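Local coordinates for protein glycoside hydrolase, GH17 family (Formosa sp. Hel1_33_131, PDB 6FCG) that probably hydrolyses internal beta-1,3-glucosidic linkages of laminarin, as an endo-acting laminarinase of glycoside hydrolase family 17, at residues N298-S310 and I336-F350. Sequence-based numbering, arbitrary orientation.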
ATOM      1  N   ASN A 298     -35.835  -4.845  37.511  1.00 44.65           N
ATOM      2  CA  ASN A 298     -34.892  -3.981  38.219  1.00 47.36           C
ATOM      3  C   ASN A 298     -33.782  -4.815  38.827  1.00 40.42           C
ATOM      4  O   ASN A 298     -34.033  -5.636  39.692  1.00 44.16           O
ATOM      5  CB  ASN A 298     -35.609  -3.204  39.306  1.00 55.30           C
ATOM      6  CG  ASN A 298     -34.727  -2.132  39.909  1.00 63.75           C
ATOM      7  OD1 ASN A 298     -34.033  -1.399  39.192  1.00 70.76           O
ATOM      8  ND2 ASN A 298     -34.754  -2.021  41.230  1.00 66.54           N
ATOM      9  N   LYS A 299     -32.582  -4.695  38.286  1.00 36.55           N
ATOM     10  CA  LYS A 299     -31.413  -5.412  38.804  1.00 31.31           C
ATOM     11  C   LYS A 299     -30.254  -4.452  38.824  1.00 28.35           C
ATOM     12  O   LYS A 299     -30.154  -3.600  37.952  1.00 25.35           O
ATOM     13  CB  LYS A 299     -31.029  -6.587  37.909  1.00 30.13           C
ATOM     14  CG  LYS A 299     -32.005  -7.718  37.959  1.00 30.02           C
ATOM     15  CD  LYS A 299     -31.547  -8.806  38.890  1.00 31.54           C
ATOM     16  CE  LYS A 299     -32.744  -9.607  39.376  1.00 31.66           C
ATOM     17  NZ  LYS A 299     -32.965 -10.924  38.772  1.00 32.37           N
ATOM     18  N   PRO A 300     -29.349  -4.611  39.791  1.00 26.82           N
ATOM     19  CA  PRO A 300     -28.117  -3.845  39.697  1.00 26.65           C
ATOM     20  C   PRO A 300     -27.260  -4.254  38.474  1.00 25.64           C
ATOM     21  O   PRO A 300     -27.278  -5.407  38.033  1.00 24.12           O
ATOM     22  CB  PRO A 300     -27.387  -4.169  41.008  1.00 27.29           C
ATOM     23  CG  PRO A 300     -28.335  -4.995  41.815  1.00 27.43           C
ATOM     24  CD  PRO A 300     -29.289  -5.614  40.860  1.00 26.90           C
ATOM     25  N   ILE A 301     -26.516  -3.283  37.955  1.00 24.90           N
ATOM     26  CA  ILE A 301     -25.518  -3.512  36.941  1.00 24.58           C
ATOM     27  C   ILE A 301     -24.180  -3.091  37.532  1.00 24.30           C
ATOM     28  O   ILE A 301     -24.061  -2.001  38.128  1.00 22.68           O
ATOM     29  CB  ILE A 301     -25.823  -2.699  35.674  1.00 26.69           C
ATOM     30  CG1 ILE A 301     -27.119  -3.212  35.049  1.00 27.35           C
ATOM     31  CG2 ILE A 301     -24.683  -2.833  34.672  1.00 27.99           C
ATOM     32  CD1 ILE A 301     -27.733  -2.256  34.070  1.00 27.63           C
ATOM     33  N   HIS A 302     -23.179  -3.953  37.335  1.00 24.30           N
ATOM     34  CA  HIS A 302     -21.769  -3.638  37.646  1.00 24.41           C
ATOM     35  C   HIS A 302     -20.870  -3.891  36.446  1.00 23.14           C
ATOM     36  O   HIS A 302     -21.187  -4.690  35.574  1.00 22.74           O
ATOM     37  CB  HIS A 302     -21.333  -4.421  38.872  1.00 25.92           C
ATOM     38  CG  HIS A 302     -22.110  -4.042  40.095  1.00 27.55           C
ATOM     39  ND1 HIS A 302     -21.963  -2.811  40.684  1.00 29.31           N
ATOM     40  CD2 HIS A 302     -23.105  -4.661  40.771  1.00 26.60           C
ATOM     41  CE1 HIS A 302     -22.799  -2.696  41.697  1.00 27.77           C
ATOM     42  NE2 HIS A 302     -23.503  -3.808  41.774  1.00 26.61           N
ATOM     43  N   ILE A 303     -19.750  -3.184  36.385  1.00 23.39           N
ATOM     44  CA  ILE A 303     -18.799  -3.369  35.297  1.00 22.97           C
ATOM     45  C   ILE A 303     -17.851  -4.500  35.652  1.00 21.29           C
ATOM     46  O   ILE A 303     -16.977  -4.366  36.498  1.00 21.36           O
ATOM     47  CB  ILE A 303     -18.039  -2.074  34.951  1.00 23.83           C
ATOM     48  CG1 ILE A 303     -19.037  -0.931  34.654  1.00 24.68           C
ATOM     49  CG2 ILE A 303     -17.115  -2.291  33.753  1.00 23.07           C
ATOM     50  CD1 ILE A 303     -20.074  -1.226  33.575  1.00 25.56           C
ATOM     51  N   GLY A 304     -18.026  -5.611  34.961  1.00 20.80           N
ATOM     52  CA  GLY A 304     -17.180  -6.775  35.136  1.00 21.67           C
ATOM     53  C   GLY A 304     -15.845  -6.727  34.411  1.00 20.89           C
ATOM     54  O   GLY A 304     -14.938  -7.495  34.755  1.00 20.40           O
ATOM     55  N   GLU A 305     -15.741  -5.909  33.368  1.00 19.67           N
ATOM     56  CA  GLU A 305     -14.502  -5.828  32.631  1.00 20.13           C
ATOM     57  C   GLU A 305     -14.465  -4.584  31.754  1.00 19.61           C
ATOM     58  O   GLU A 305     -15.354  -4.347  30.961  1.00 19.74           O
ATOM     59  CB  GLU A 305     -14.245  -7.114  31.812  1.00 20.79           C
ATOM     60  CG  GLU A 305     -12.761  -7.494  31.687  1.00 22.23           C
ATOM     61  CD  GLU A 305     -12.520  -8.709  30.793  1.00 24.23           C
ATOM     62  OE1 GLU A 305     -11.952  -8.532  29.673  1.00 28.22           O
ATOM     63  OE2 GLU A 305     -12.906  -9.849  31.173  1.00 26.02           O
ATOM     64  N   THR A 306     -13.416  -3.797  31.924  1.00 19.26           N
ATOM     65  CA  THR A 306     -13.010  -2.801  30.937  1.00 18.70           C
ATOM     66  C   THR A 306     -11.538  -2.471  31.182  1.00 18.35           C
ATOM     67  O   THR A 306     -11.042  -2.658  32.287  1.00 18.87           O
ATOM     68  CB  THR A 306     -13.871  -1.532  30.984  1.00 18.37           C
ATOM     69  OG1 THR A 306     -13.563  -0.717  29.849  1.00 18.05           O
ATOM     70  CG2 THR A 306     -13.614  -0.723  32.261  1.00 18.94           C
ATOM     71  N   GLY A 307     -10.857  -1.976  30.164  1.00 18.28           N
ATOM     72  CA  GLY A 307      -9.435  -1.712  30.254  1.00 18.64           C
ATOM     73  C   GLY A 307      -8.865  -1.038  29.022  1.00 19.56           C
ATOM     74  O   GLY A 307      -9.504  -0.973  27.988  1.00 20.77           O
ATOM     75  N   TRP A 308      -7.650  -0.524  29.154  1.00 20.23           N
ATOM     76  CA  TRP A 308      -6.982   0.220  28.093  1.00 19.70           C
ATOM     77  C   TRP A 308      -5.474  -0.078  28.134  1.00 19.33           C
ATOM     78  O   TRP A 308      -4.786   0.349  29.041  1.00 19.79           O
ATOM     79  CB  TRP A 308      -7.248   1.709  28.313  1.00 19.19           C
ATOM     80  CG  TRP A 308      -6.970   2.570  27.171  1.00 18.63           C
ATOM     81  CD1 TRP A 308      -5.733   2.938  26.698  1.00 19.03           C
ATOM     82  CD2 TRP A 308      -7.922   3.214  26.342  1.00 18.14           C
ATOM     83  NE1 TRP A 308      -5.868   3.770  25.622  1.00 18.81           N
ATOM     84  CE2 TRP A 308      -7.202   3.945  25.369  1.00 18.55           C
ATOM     85  CE3 TRP A 308      -9.309   3.240  26.310  1.00 18.41           C
ATOM     86  CZ2 TRP A 308      -7.825   4.702  24.391  1.00 18.45           C
ATOM     87  CZ3 TRP A 308      -9.935   3.984  25.335  1.00 18.77           C
ATOM     88  CH2 TRP A 308      -9.191   4.711  24.387  1.00 19.42           C
ATOM     89  N   ALA A 309      -4.977  -0.821  27.150  1.00 19.14           N
ATOM     90  CA  ALA A 309      -3.614  -1.304  27.181  1.00 18.83           C
ATOM     91  C   ALA A 309      -2.585  -0.213  26.989  1.00 19.63           C
ATOM     92  O   ALA A 309      -2.851   0.815  26.336  1.00 23.41           O
ATOM     93  CB  ALA A 309      -3.442  -2.391  26.155  1.00 19.59           C
ATOM     94  N   SER A 310      -1.412  -0.411  27.570  1.00 19.63           N
ATOM     95  CA  SER A 310      -0.326   0.564  27.511  1.00 19.46           C
ATOM     96  C   SER A 310       0.585   0.373  26.304  1.00 20.31           C
ATOM     97  O   SER A 310       1.465   1.205  26.072  1.00 20.63           O
ATOM     98  CB  SER A 310       0.521   0.505  28.773  1.00 19.92           C
ATOM     99  OG  SER A 310       1.187  -0.741  28.902  1.00 20.11           O
ATOM    100  N   ILE A 336     -12.884   5.987  34.547  1.00 25.79           N
ATOM    101  CA  ILE A 336     -13.752   4.824  34.826  1.00 23.89           C
ATOM    102  C   ILE A 336     -14.000   4.751  36.334  1.00 23.97           C
ATOM    103  O   ILE A 336     -15.108   4.461  36.752  1.00 22.74           O
ATOM    104  CB  ILE A 336     -13.163   3.505  34.245  1.00 22.81           C
ATOM    105  CG1 ILE A 336     -13.203   3.520  32.717  1.00 22.75           C
ATOM    106  CG2 ILE A 336     -13.900   2.275  34.756  1.00 22.24           C
ATOM    107  CD1 ILE A 336     -14.585   3.567  32.077  1.00 22.57           C
ATOM    108  N   ARG A 337     -12.963   5.028  37.134  1.00 24.05           N
ATOM    109  CA  ARG A 337     -13.096   5.075  38.578  1.00 24.61           C
ATOM    110  C   ARG A 337     -14.074   6.164  39.009  1.00 27.52           C
ATOM    111  O   ARG A 337     -14.990   5.888  39.804  1.00 27.16           O
ATOM    112  CB  ARG A 337     -11.733   5.237  39.260  1.00 22.26           C
ATOM    113  CG  ARG A 337     -10.852   3.986  39.237  1.00 21.54           C
ATOM    114  CD  ARG A 337     -11.443   2.791  39.977  1.00 20.36           C
ATOM    115  NE  ARG A 337     -10.432   1.737  40.071  1.00 19.95           N
ATOM    116  CZ  ARG A 337     -10.664   0.431  40.240  1.00 19.12           C
ATOM    117  NH1 ARG A 337      -9.619  -0.373  40.334  1.00 19.45           N
ATOM    118  NH2 ARG A 337     -11.878  -0.089  40.369  1.00 18.79           N
ATOM    119  N   GLU A 338     -13.907   7.382  38.489  1.00 30.53           N
ATOM    120  CA  GLU A 338     -14.846   8.495  38.813  1.00 33.15           C
ATOM    121  C   GLU A 338     -16.293   8.178  38.427  1.00 30.23           C
ATOM    122  O   GLU A 338     -17.193   8.297  39.245  1.00 29.14           O
ATOM    123  CB  GLU A 338     -14.427   9.810  38.157  1.00 37.79           C
ATOM    124  CG  GLU A 338     -13.385  10.588  38.951  1.00 44.76           C
ATOM    125  CD  GLU A 338     -12.634  11.600  38.098  1.00 54.87           C
ATOM    126  OE1 GLU A 338     -13.304  12.370  37.358  1.00 60.40           O
ATOM    127  OE2 GLU A 338     -11.373  11.614  38.150  1.00 59.17           O
ATOM    128  N   TRP A 339     -16.490   7.701  37.207  1.00 29.38           N
ATOM    129  CA  TRP A 339     -17.827   7.313  36.760  1.00 29.94           C
ATOM    130  C   TRP A 339     -18.461   6.235  37.650  1.00 30.56           C
ATOM    131  O   TRP A 339     -19.590   6.381  38.069  1.00 33.70           O
ATOM    132  CB  TRP A 339     -17.831   6.849  35.286  1.00 27.42           C
ATOM    133  CG  TRP A 339     -19.042   6.066  34.890  1.00 24.90           C
ATOM    134  CD1 TRP A 339     -20.340   6.402  35.113  1.00 25.56           C
ATOM    135  CD2 TRP A 339     -19.065   4.813  34.213  1.00 24.59           C
ATOM    136  NE1 TRP A 339     -21.172   5.425  34.627  1.00 25.81           N
ATOM    137  CE2 TRP A 339     -20.411   4.437  34.067  1.00 24.69           C
ATOM    138  CE3 TRP A 339     -18.077   3.977  33.702  1.00 25.94           C
ATOM    139  CZ2 TRP A 339     -20.796   3.270  33.430  1.00 26.34           C
ATOM    140  CZ3 TRP A 339     -18.455   2.807  33.055  1.00 26.04           C
ATOM    141  CH2 TRP A 339     -19.803   2.464  32.930  1.00 27.63           C
ATOM    142  N   THR A 340     -17.735   5.157  37.906  1.00 30.29           N
ATOM    143  CA  THR A 340     -18.294   4.031  38.624  1.00 29.53           C
ATOM    144  C   THR A 340     -18.564   4.356  40.067  1.00 29.45           C
ATOM    145  O   THR A 340     -19.568   3.922  40.614  1.00 30.83           O
ATOM    146  CB  THR A 340     -17.446   2.736  38.457  1.00 28.65           C
ATOM    147  OG1 THR A 340     -16.053   2.976  38.747  1.00 29.26           O
ATOM    148  CG2 THR A 340     -17.603   2.218  37.046  1.00 28.68           C
ATOM    149  N   ASN A 341     -17.682   5.111  40.695  1.00 32.35           N
ATOM    150  CA  ASN A 341     -17.881   5.446  42.098  1.00 35.61           C
ATOM    151  C   ASN A 341     -19.069   6.443  42.268  1.00 32.45           C
ATOM    152  O   ASN A 341     -19.829   6.310  43.219  1.00 35.35           O
ATOM    153  CB  ASN A 341     -16.552   5.755  42.830  1.00 39.65           C
ATOM    154  CG  ASN A 341     -16.553   7.132  43.468  1.00 45.71           C
ATOM    155  OD1 ASN A 341     -16.651   7.204  44.673  1.00 44.67           O
ATOM    156  ND2 ASN A 341     -16.536   8.232  42.677  1.00 51.93           N
ATOM    157  N   GLU A 342     -19.275   7.365  41.317  1.00 32.23           N
ATOM    158  CA  GLU A 342     -20.472   8.278  41.300  1.00 32.22           C
ATOM    159  C   GLU A 342     -21.781   7.549  40.957  1.00 29.75           C
ATOM    160  O   GLU A 342     -22.823   7.939  41.422  1.00 29.20           O
ATOM    161  CB  GLU A 342     -20.295   9.484  40.328  1.00 31.00           C
ATOM    162  N   ALA A 343     -21.706   6.476  40.177  1.00 28.34           N
ATOM    163  CA  ALA A 343     -22.881   5.677  39.818  1.00 26.77           C
ATOM    164  C   ALA A 343     -23.129   4.472  40.750  1.00 26.17           C
ATOM    165  O   ALA A 343     -24.048   3.698  40.533  1.00 22.89           O
ATOM    166  CB  ALA A 343     -22.729   5.194  38.390  1.00 27.32           C
ATOM    167  N   ASN A 344     -22.326   4.339  41.805  1.00 27.69           N
ATOM    168  CA  ASN A 344     -22.325   3.162  42.708  1.00 29.55           C
ATOM    169  C   ASN A 344     -22.259   1.808  41.968  1.00 29.23           C
ATOM    170  O   ASN A 344     -23.070   0.916  42.175  1.00 27.79           O
ATOM    171  CB  ASN A 344     -23.496   3.242  43.722  1.00 30.08           C
ATOM    172  CG  ASN A 344     -23.432   4.500  44.640  1.00 29.04           C
ATOM    173  OD1 ASN A 344     -22.548   4.720  45.539  1.00 29.57           O
ATOM    174  ND2 ASN A 344     -24.423   5.335  44.433  1.00 28.04           N
ATOM    175  N   MET A 345     -21.270   1.699  41.088  1.00 31.29           N
ATOM    176  CA  MET A 345     -20.925   0.449  40.434  1.00 32.18           C
ATOM    177  C   MET A 345     -19.513   0.042  40.860  1.00 28.91           C
ATOM    178  O   MET A 345     -18.633   0.873  41.008  1.00 26.39           O
ATOM    179  CB  MET A 345     -20.978   0.601  38.902  1.00 36.70           C
ATOM    180  CG  MET A 345     -22.346   0.942  38.332  1.00 40.22           C
ATOM    181  SD  MET A 345     -22.381   1.362  36.567  1.00 41.31           S
ATOM    182  CE  MET A 345     -24.118   1.033  36.345  1.00 51.28           C
ATOM    183  N   SER A 346     -19.320  -1.241  41.101  1.00 27.58           N
ATOM    184  CA  SER A 346     -18.019  -1.851  41.045  1.00 27.03           C
ATOM    185  C   SER A 346     -17.482  -1.867  39.605  1.00 25.42           C
ATOM    186  O   SER A 346     -18.229  -1.951  38.621  1.00 26.69           O
ATOM    187  CB  SER A 346     -18.070  -3.266  41.645  1.00 27.59           C
ATOM    188  OG  SER A 346     -18.183  -3.218  43.065  1.00 31.08           O
ATOM    189  N   CYS A 347     -16.176  -1.742  39.491  1.00 24.27           N
ATOM    190  CA  CYS A 347     -15.511  -1.938  38.242  1.00 25.18           C
ATOM    191  C   CYS A 347     -14.318  -2.866  38.456  1.00 23.51           C
ATOM    192  O   CYS A 347     -13.319  -2.457  39.046  1.00 22.02           O
ATOM    193  CB  CYS A 347     -15.027  -0.611  37.653  1.00 27.83           C
ATOM    194  SG  CYS A 347     -14.181  -0.893  36.075  1.00 32.64           S
ATOM    195  N   PHE A 348     -14.413  -4.083  37.918  1.00 21.84           N
ATOM    196  CA  PHE A 348     -13.326  -5.045  37.984  1.00 20.14           C
ATOM    197  C   PHE A 348     -12.388  -4.705  36.842  1.00 19.90           C
ATOM    198  O   PHE A 348     -12.379  -5.365  35.817  1.00 21.16           O
ATOM    199  CB  PHE A 348     -13.869  -6.465  37.885  1.00 19.65           C
ATOM    200  CG  PHE A 348     -14.659  -6.901  39.109  1.00 19.76           C
ATOM    201  CD1 PHE A 348     -15.985  -6.522  39.282  1.00 18.70           C
ATOM    202  CD2 PHE A 348     -14.063  -7.679  40.093  1.00 18.86           C
ATOM    203  CE1 PHE A 348     -16.680  -6.912  40.407  1.00 18.81           C
ATOM    204  CE2 PHE A 348     -14.760  -8.079  41.202  1.00 18.73           C
ATOM    205  CZ  PHE A 348     -16.077  -7.703  41.365  1.00 18.57           C
ATOM    206  N   TYR A 349     -11.567  -3.678  37.035  1.00 19.57           N
ATOM    207  CA  TYR A 349     -10.841  -3.073  35.949  1.00 18.69           C
ATOM    208  C   TYR A 349      -9.812  -4.090  35.425  1.00 19.73           C
ATOM    209  O   TYR A 349      -9.183  -4.834  36.213  1.00 19.82           O
ATOM    210  CB  TYR A 349     -10.185  -1.750  36.408  1.00 18.27           C
ATOM    211  CG  TYR A 349      -9.383  -1.093  35.289  1.00 16.88           C
ATOM    212  CD1 TYR A 349      -9.981  -0.240  34.422  1.00 16.55           C
ATOM    213  CD2 TYR A 349      -8.033  -1.355  35.127  1.00 16.92           C
ATOM    214  CE1 TYR A 349      -9.283   0.337  33.400  1.00 16.64           C
ATOM    215  CE2 TYR A 349      -7.323  -0.792  34.104  1.00 17.15           C
ATOM    216  CZ  TYR A 349      -7.962   0.072  33.251  1.00 17.46           C
ATOM    217  OH  TYR A 349      -7.271   0.668  32.226  1.00 19.37           O
ATOM    218  N   PHE A 350      -9.628  -4.113  34.110  1.00 19.64           N
ATOM    219  CA  PHE A 350      -8.687  -5.032  33.484  1.00 20.52           C
ATOM    220  C   PHE A 350      -7.359  -4.336  33.139  1.00 23.01           C
ATOM    221  O   PHE A 350      -7.328  -3.465  32.233  1.00 27.64           O
ATOM    222  CB  PHE A 350      -9.291  -5.660  32.237  1.00 20.66           C
ATOM    223  CG  PHE A 350      -8.639  -6.938  31.877  1.00 20.34           C
ATOM    224  CD1 PHE A 350      -9.052  -8.109  32.471  1.00 20.06           C
ATOM    225  CD2 PHE A 350      -7.541  -6.967  31.039  1.00 20.66           C
ATOM    226  CE1 PHE A 350      -8.410  -9.308  32.224  1.00 19.76           C
ATOM    227  CE2 PHE A 350      -6.887  -8.171  30.781  1.00 21.54           C
ATOM    228  CZ  PHE A 350      -7.328  -9.350  31.386  1.00 19.84           C
TER
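Ile303 and Cys347 face each other in a single parallel bridge, where strand 301-305 of the TIM barrel meets the extended chain leaving helix 326-342, at the place where the eighth strand of such a barrel would be expected. Ile303 N donates to Ser346 O (3.0 Å), and Ile303 O receives Phe348 N in a nearly straight bond (2.9 Å). Farther along, Phe350 N bonds to Thr306 O at 2.7 Å.

One side of this bridge is mainly apolar. Ile303, beta-branched, has two arms for two partners: CG1 and CD1 lie crosswise against the far end of the Trp339 indole, Ile303 CD1 being 3.8 Å from Trp339 CH2, while CG2 rests near Cys347 SG. Thr306 suits its place by splitting its branches: OG1, anti to the backbone N (chi1 -170°), bonds to Thr242 O, and the methyl CG2 meets Ile336 CG2 tip to tip and also touches Cys347 SG. Thr306 O sits over one face of the Tyr349 ring, offset toward its rim.

At the start of the strand, His302 supplies a ring nitrogen able to accept from a backbone amide: ND1 takes Ser346 N (3.1 Å), which lies 28° out of the ring plane, with Met345 CA at the ring edge. A leucine in its place would probably leave the Ser346 amide without this acceptor and weaken the hold on the chain just after the helix.

On the other side, the extended Glu305 chain runs alongside Phe350, Glu305 CG lying 3.8 Å from Phe350 CD1 and the carboxylate plane turned 32° from the ring. Apolar branches thus pack toward the helix, while Arg87 and the hydroxyls of Tyr89 and Tyr243 grip the buried Glu305 carboxylate, which holds it in one orientation beside the Phe350 ring.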